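PDB 5YDA: PKS from Streptomyces sp. CNQ431, which probably selects and loads acyl extender units onto the carrier protein during splenocin polyketide synthesis, this chain being the acyltransferase domain of the synthase. Local coordinates for residues L70-T82 against G416-H429. Numbering follows the deposited sequence.
Sequences LRADRPALRHRLT and GRLWSAGVDAALPH
Arg80 and Trp419 illustrate how an arginine can stack on a ring and still use the N-H groups in its guanidinium plane for hydrogen bonds. The guanidinium makes an offset stack and cation-pi contact with the five-membered ring of the indole, the planes only 16° apart, while Arg80 CD sits 3.6 Å from the centroid of the six-membered ring of Trp419 in a CH-pi contact. The Arg80 chain runs extended from CG to NE (chi2 -178°, chi3 169°), which lays CD over the six-membered ring and brings NH1 near the five-membered one. There NH1 of Arg80 meets OD2 of Asp424 at 2.6 Å in a nearly straight salt bridge, and NH1 also donates to Trp419 O at 3.1 Å. That carbonyl accepts Gly422 N from its opposite face, within the Schellman motif at the helix C-terminus. Behind it, Arg80 NE bonds Leu77 O at 3.0 Å, fixing the rotation of the group. Leu427 CD2 rests near the rim of the indole's other face, and CG2 of Thr82 packs 3.5 Å from CE3 of Trp419. Farther along, Arg71 grips Pro428 O side-on with NE and NH2; His429, roughly perpendicular, sets CD2 over one guanidinium face, Leu427 lying over the opposite one. NH1 turns back to Ala67 O and Val33 O. A water bridges Arg80 N and Ser420 O. Strand 79-85 pairs with strand 32-38, and the C-terminal helix and tail pack on this small sheet, consistent with the alpha/beta linker that, in modular polyketide synthases, connects ketosynthase and acyltransferase.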
loop_
_atom_site.group_PDB
_atom_site.type_symbol
_atom_site.label_atom_id
_atom_site.label_comp_id
_atom_site.label_asym_id
_atom_site.label_seq_id
_atom_site.Cartn_x
_atom_site.Cartn_y
_atom_site.Cartn_z
ATOM N N LEU A 70 3.417 -11.696 -28.358
ATOM C CA LEU A 70 4.040 -10.463 -27.896
ATOM C C LEU A 70 5.126 -10.728 -26.860
ATOM O O LEU A 70 6.026 -9.896 -26.699
ATOM C CB LEU A 70 2.977 -9.533 -27.313
ATOM C CG LEU A 70 2.562 -8.242 -28.027
ATOM C CD1 LEU A 70 3.151 -8.114 -29.409
ATOM C CD2 LEU A 70 1.060 -8.133 -28.077
ATOM N N ARG A 71 5.056 -11.864 -26.160
ATOM C CA ARG A 71 6.052 -12.277 -25.175
ATOM C C ARG A 71 7.214 -13.041 -25.800
ATOM O O ARG A 71 8.375 -12.686 -25.583
ATOM C CB ARG A 71 5.403 -13.143 -24.097
ATOM C CG ARG A 71 4.545 -12.387 -23.120
ATOM C CD ARG A 71 3.588 -13.337 -22.450
ATOM N NE ARG A 71 2.890 -12.726 -21.326
ATOM C CZ ARG A 71 1.934 -11.804 -21.437
ATOM N NH1 ARG A 71 1.556 -11.366 -22.634
ATOM N NH2 ARG A 71 1.349 -11.317 -20.347
ATOM N N ALA A 72 6.919 -14.067 -26.608
ATOM C CA ALA A 72 7.964 -14.958 -27.106
ATOM C C ALA A 72 8.635 -14.438 -28.377
ATOM O O ALA A 72 9.840 -14.642 -28.560
ATOM C CB ALA A 72 7.385 -16.354 -27.351
ATOM N N ASP A 73 7.896 -13.738 -29.248
ATOM C CA ASP A 73 8.353 -13.426 -30.605
ATOM C C ASP A 73 8.968 -12.034 -30.759
ATOM O O ASP A 73 9.248 -11.622 -31.892
ATOM C CB ASP A 73 7.200 -13.558 -31.614
ATOM C CG ASP A 73 6.551 -14.929 -31.597
ATOM O OD1 ASP A 73 7.105 -15.858 -30.975
ATOM O OD2 ASP A 73 5.480 -15.076 -32.222
ATOM N N ARG A 74 9.180 -11.298 -29.673
ATOM C CA ARG A 74 9.757 -9.963 -29.761
ATOM C C ARG A 74 10.697 -9.748 -28.583
ATOM O O ARG A 74 10.512 -10.351 -27.517
ATOM C CB ARG A 74 8.667 -8.874 -29.773
ATOM C CG ARG A 74 7.878 -8.797 -31.086
ATOM C CD ARG A 74 8.560 -7.881 -32.106
ATOM N NE ARG A 74 8.747 -8.499 -33.422
ATOM C CZ ARG A 74 7.773 -8.713 -34.306
ATOM N NH1 ARG A 74 6.519 -8.376 -34.014
ATOM N NH2 ARG A 74 8.050 -9.270 -35.483
ATOM N N PRO A 75 11.726 -8.924 -28.753
ATOM C CA PRO A 75 12.609 -8.602 -27.627
ATOM C C PRO A 75 12.017 -7.502 -26.755
ATOM O O PRO A 75 11.204 -6.686 -27.199
ATOM C CB PRO A 75 13.893 -8.134 -28.318
ATOM C CG PRO A 75 13.406 -7.536 -29.609
ATOM C CD PRO A 75 12.183 -8.313 -30.015
ATOM N N ALA A 76 12.437 -7.495 -25.489
ATOM C CA ALA A 76 11.960 -6.508 -24.517
ATOM C C ALA A 76 12.877 -5.289 -24.570
ATOM O O ALA A 76 13.884 -5.205 -23.865
ATOM C CB ALA A 76 11.904 -7.120 -23.123
ATOM N N LEU A 77 12.507 -4.318 -25.399
ATOM C CA LEU A 77 13.333 -3.144 -25.640
ATOM C C LEU A 77 13.131 -2.106 -24.529
ATOM O O LEU A 77 12.421 -2.339 -23.546
ATOM C CB LEU A 77 13.033 -2.584 -27.027
ATOM C CG LEU A 77 13.059 -3.570 -28.203
ATOM C CD1 LEU A 77 12.916 -2.826 -29.518
ATOM C CD2 LEU A 77 14.327 -4.392 -28.198
ATOM N N ARG A 78 13.746 -0.926 -24.692
ATOM C CA ARG A 78 13.911 0.002 -23.574
ATOM C C ARG A 78 12.633 0.773 -23.264
ATOM O O ARG A 78 12.332 1.022 -22.092
ATOM C CB ARG A 78 15.063 0.980 -23.852
ATOM C CG ARG A 78 16.475 0.385 -23.660
ATOM C CD ARG A 78 17.590 1.433 -23.373
ATOM N NE ARG A 78 17.298 2.802 -23.817
ATOM C CZ ARG A 78 17.233 3.860 -23.003
ATOM N NH1 ARG A 78 17.451 3.707 -21.694
ATOM N NH2 ARG A 78 16.954 5.072 -23.490
ATOM N N HIS A 79 11.893 1.183 -24.288
ATOM C CA HIS A 79 10.674 1.965 -24.118
ATOM C C HIS A 79 9.476 1.022 -24.158
ATOM O O HIS A 79 9.252 0.347 -25.167
ATOM C CB HIS A 79 10.562 3.031 -25.206
ATOM C CG HIS A 79 11.565 4.136 -25.080
ATOM N ND1 HIS A 79 11.219 5.413 -24.696
ATOM C CD2 HIS A 79 12.901 4.158 -25.293
ATOM C CE1 HIS A 79 12.297 6.173 -24.672
ATOM N NE2 HIS A 79 13.332 5.436 -25.031
ATOM N N ARG A 80 8.701 0.986 -23.072
ATOM C CA ARG A 80 7.669 -0.027 -22.896
ATOM C C ARG A 80 6.331 0.596 -22.529
ATOM O O ARG A 80 6.273 1.622 -21.848
ATOM C CB ARG A 80 8.049 -1.023 -21.798
ATOM C CG ARG A 80 9.423 -1.602 -21.940
ATOM C CD ARG A 80 9.725 -2.625 -20.851
ATOM N NE ARG A 80 10.955 -3.346 -21.172
ATOM C CZ ARG A 80 11.553 -4.226 -20.379
ATOM N NH1 ARG A 80 11.045 -4.519 -19.183
ATOM N NH2 ARG A 80 12.667 -4.825 -20.789
ATOM N N LEU A 81 5.253 -0.055 -22.969
ATOM C CA LEU A 81 3.925 0.173 -22.409
ATOM C C LEU A 81 3.135 -1.130 -22.481
ATOM O O LEU A 81 3.532 -2.088 -23.145
ATOM C CB LEU A 81 3.179 1.318 -23.115
ATOM C CG LEU A 81 2.821 1.308 -24.606
ATOM C CD1 LEU A 81 1.671 0.365 -24.942
ATOM C CD2 LEU A 81 2.477 2.729 -25.038
ATOM N N THR A 82 2.008 -1.162 -21.780
ATOM C CA THR A 82 1.133 -2.320 -21.804
ATOM C C THR A 82 -0.302 -1.844 -21.884
ATOM O O THR A 82 -0.614 -0.702 -21.543
ATOM C CB THR A 82 1.269 -3.221 -20.565
ATOM O OG1 THR A 82 0.854 -2.494 -19.397
ATOM C CG2 THR A 82 2.692 -3.743 -20.395
ATOM N N GLY A 416 1.373 -4.670 -15.410
ATOM C CA GLY A 416 1.873 -4.156 -16.675
ATOM C C GLY A 416 2.785 -2.961 -16.477
ATOM O O GLY A 416 3.872 -2.878 -17.066
ATOM N N ARG A 417 2.367 -2.031 -15.617
ATOM C CA ARG A 417 3.179 -0.851 -15.349
ATOM C C ARG A 417 4.518 -1.230 -14.728
ATOM O O ARG A 417 5.562 -0.663 -15.080
ATOM C CB ARG A 417 2.406 0.090 -14.437
ATOM C CG ARG A 417 3.038 1.436 -14.254
ATOM C CD ARG A 417 2.094 2.307 -13.443
ATOM N NE ARG A 417 2.793 3.449 -12.880
ATOM C CZ ARG A 417 2.835 4.633 -13.472
ATOM N NH1 ARG A 417 2.195 4.790 -14.625
ATOM N NH2 ARG A 417 3.509 5.639 -12.912
ATOM N N LEU A 418 4.511 -2.198 -13.812
ATOM C CA LEU A 418 5.768 -2.670 -13.245
ATOM C C LEU A 418 6.687 -3.232 -14.335
ATOM O O LEU A 418 7.887 -2.934 -14.356
ATOM C CB LEU A 418 5.481 -3.703 -12.154
ATOM C CG LEU A 418 5.094 -3.075 -10.812
ATOM C CD1 LEU A 418 4.445 -4.089 -9.890
ATOM C CD2 LEU A 418 6.329 -2.459 -10.146
ATOM N N TRP A 419 6.134 -4.014 -15.271
ATOM C CA TRP A 419 6.947 -4.503 -16.381
ATOM C C TRP A 419 7.475 -3.352 -17.229
ATOM O O TRP A 419 8.652 -3.344 -17.612
ATOM C CB TRP A 419 6.148 -5.476 -17.251
ATOM C CG TRP A 419 6.919 -5.926 -18.482
ATOM C CD1 TRP A 419 7.815 -6.959 -18.556
ATOM C CD2 TRP A 419 6.870 -5.345 -19.797
ATOM N NE1 TRP A 419 8.320 -7.057 -19.831
ATOM C CE2 TRP A 419 7.755 -6.083 -20.612
ATOM C CE3 TRP A 419 6.157 -4.280 -20.363
ATOM C CZ2 TRP A 419 7.949 -5.788 -21.963
ATOM C CZ3 TRP A 419 6.344 -3.992 -21.702
ATOM C CH2 TRP A 419 7.240 -4.739 -22.489
ATOM N N SER A 420 6.618 -2.371 -17.532
ATOM C CA SER A 420 7.043 -1.235 -18.348
ATOM C C SER A 420 8.207 -0.480 -17.716
ATOM O O SER A 420 9.039 0.086 -18.432
ATOM C CB SER A 420 5.868 -0.288 -18.585
ATOM O OG SER A 420 4.934 -0.870 -19.478
ATOM N N ALA A 421 8.277 -0.444 -16.386
ATOM C CA ALA A 421 9.372 0.243 -15.718
ATOM C C ALA A 421 10.638 -0.594 -15.658
ATOM O O ALA A 421 11.685 -0.075 -15.246
ATOM C CB ALA A 421 8.961 0.643 -14.297
ATOM N N GLY A 422 10.577 -1.869 -16.039
ATOM C CA GLY A 422 11.741 -2.724 -16.028
ATOM C C GLY A 422 11.704 -3.872 -15.041
ATOM O O GLY A 422 12.720 -4.556 -14.886
ATOM N N VAL A 423 10.578 -4.110 -14.370
ATOM C CA VAL A 423 10.450 -5.250 -13.455
ATOM C C VAL A 423 9.916 -6.403 -14.293
ATOM O O VAL A 423 8.710 -6.660 -14.352
ATOM C CB VAL A 423 9.558 -4.925 -12.258
ATOM C CG1 VAL A 423 9.588 -6.079 -11.260
ATOM C CG2 VAL A 423 10.003 -3.633 -11.594
ATOM N N ASP A 424 10.829 -7.117 -14.960
ATOM C CA ASP A 424 10.406 -8.051 -15.999
ATOM C C ASP A 424 9.513 -9.155 -15.444
ATOM O O ASP A 424 8.545 -9.561 -16.093
ATOM C CB ASP A 424 11.623 -8.656 -16.692
ATOM C CG ASP A 424 12.456 -7.622 -17.434
ATOM O OD1 ASP A 424 13.638 -7.915 -17.683
ATOM O OD2 ASP A 424 11.945 -6.530 -17.780
ATOM N N ALA A 425 9.816 -9.653 -14.244
ATOM C CA ALA A 425 9.000 -10.728 -13.701
ATOM C C ALA A 425 7.567 -10.295 -13.416
ATOM O O ALA A 425 6.729 -11.152 -13.106
ATOM C CB ALA A 425 9.642 -11.282 -12.424
ATOM N N ALA A 426 7.255 -9.000 -13.507
ATOM C CA ALA A 426 5.891 -8.575 -13.230
ATOM C C ALA A 426 4.915 -8.994 -14.325
ATOM O O ALA A 426 3.719 -9.119 -14.043
ATOM C CB ALA A 426 5.832 -7.063 -13.028
ATOM N N LEU A 427 5.392 -9.237 -15.544
ATOM C CA LEU A 427 4.503 -9.585 -16.659
ATOM C C LEU A 427 3.919 -10.978 -16.458
ATOM O O LEU A 427 4.684 -11.946 -16.360
ATOM C CB LEU A 427 5.270 -9.515 -17.971
ATOM C CG LEU A 427 4.443 -9.475 -19.254
ATOM C CD1 LEU A 427 3.580 -8.215 -19.305
ATOM C CD2 LEU A 427 5.354 -9.560 -20.478
ATOM N N PRO A 428 2.594 -11.133 -16.384
ATOM C CA PRO A 428 2.000 -12.451 -16.082
ATOM C C PRO A 428 2.094 -13.444 -17.241
ATOM O O PRO A 428 2.428 -13.096 -18.380
ATOM C CB PRO A 428 0.535 -12.127 -15.771
ATOM C CG PRO A 428 0.481 -10.640 -15.561
ATOM C CD PRO A 428 1.587 -10.060 -16.394
ATOM N N HIS A 429 1.743 -14.701 -16.901
ATOM C CA HIS A 429 1.751 -15.967 -17.697
ATOM C C HIS A 429 2.804 -16.921 -17.137
ATOM O O HIS A 429 3.958 -16.928 -17.582
ATOM C CB HIS A 429 2.006 -15.781 -19.194
ATOM C CG HIS A 429 0.775 -15.903 -20.038
ATOM N ND1 HIS A 429 0.038 -17.068 -20.121
ATOM C CD2 HIS A 429 0.164 -15.013 -20.858
ATOM C CE1 HIS A 429 -0.982 -16.884 -20.943
ATOM N NE2 HIS A 429 -0.927 -15.647 -21.406
HETATM O O HOH W 1 9.579 2.027 -20.510
#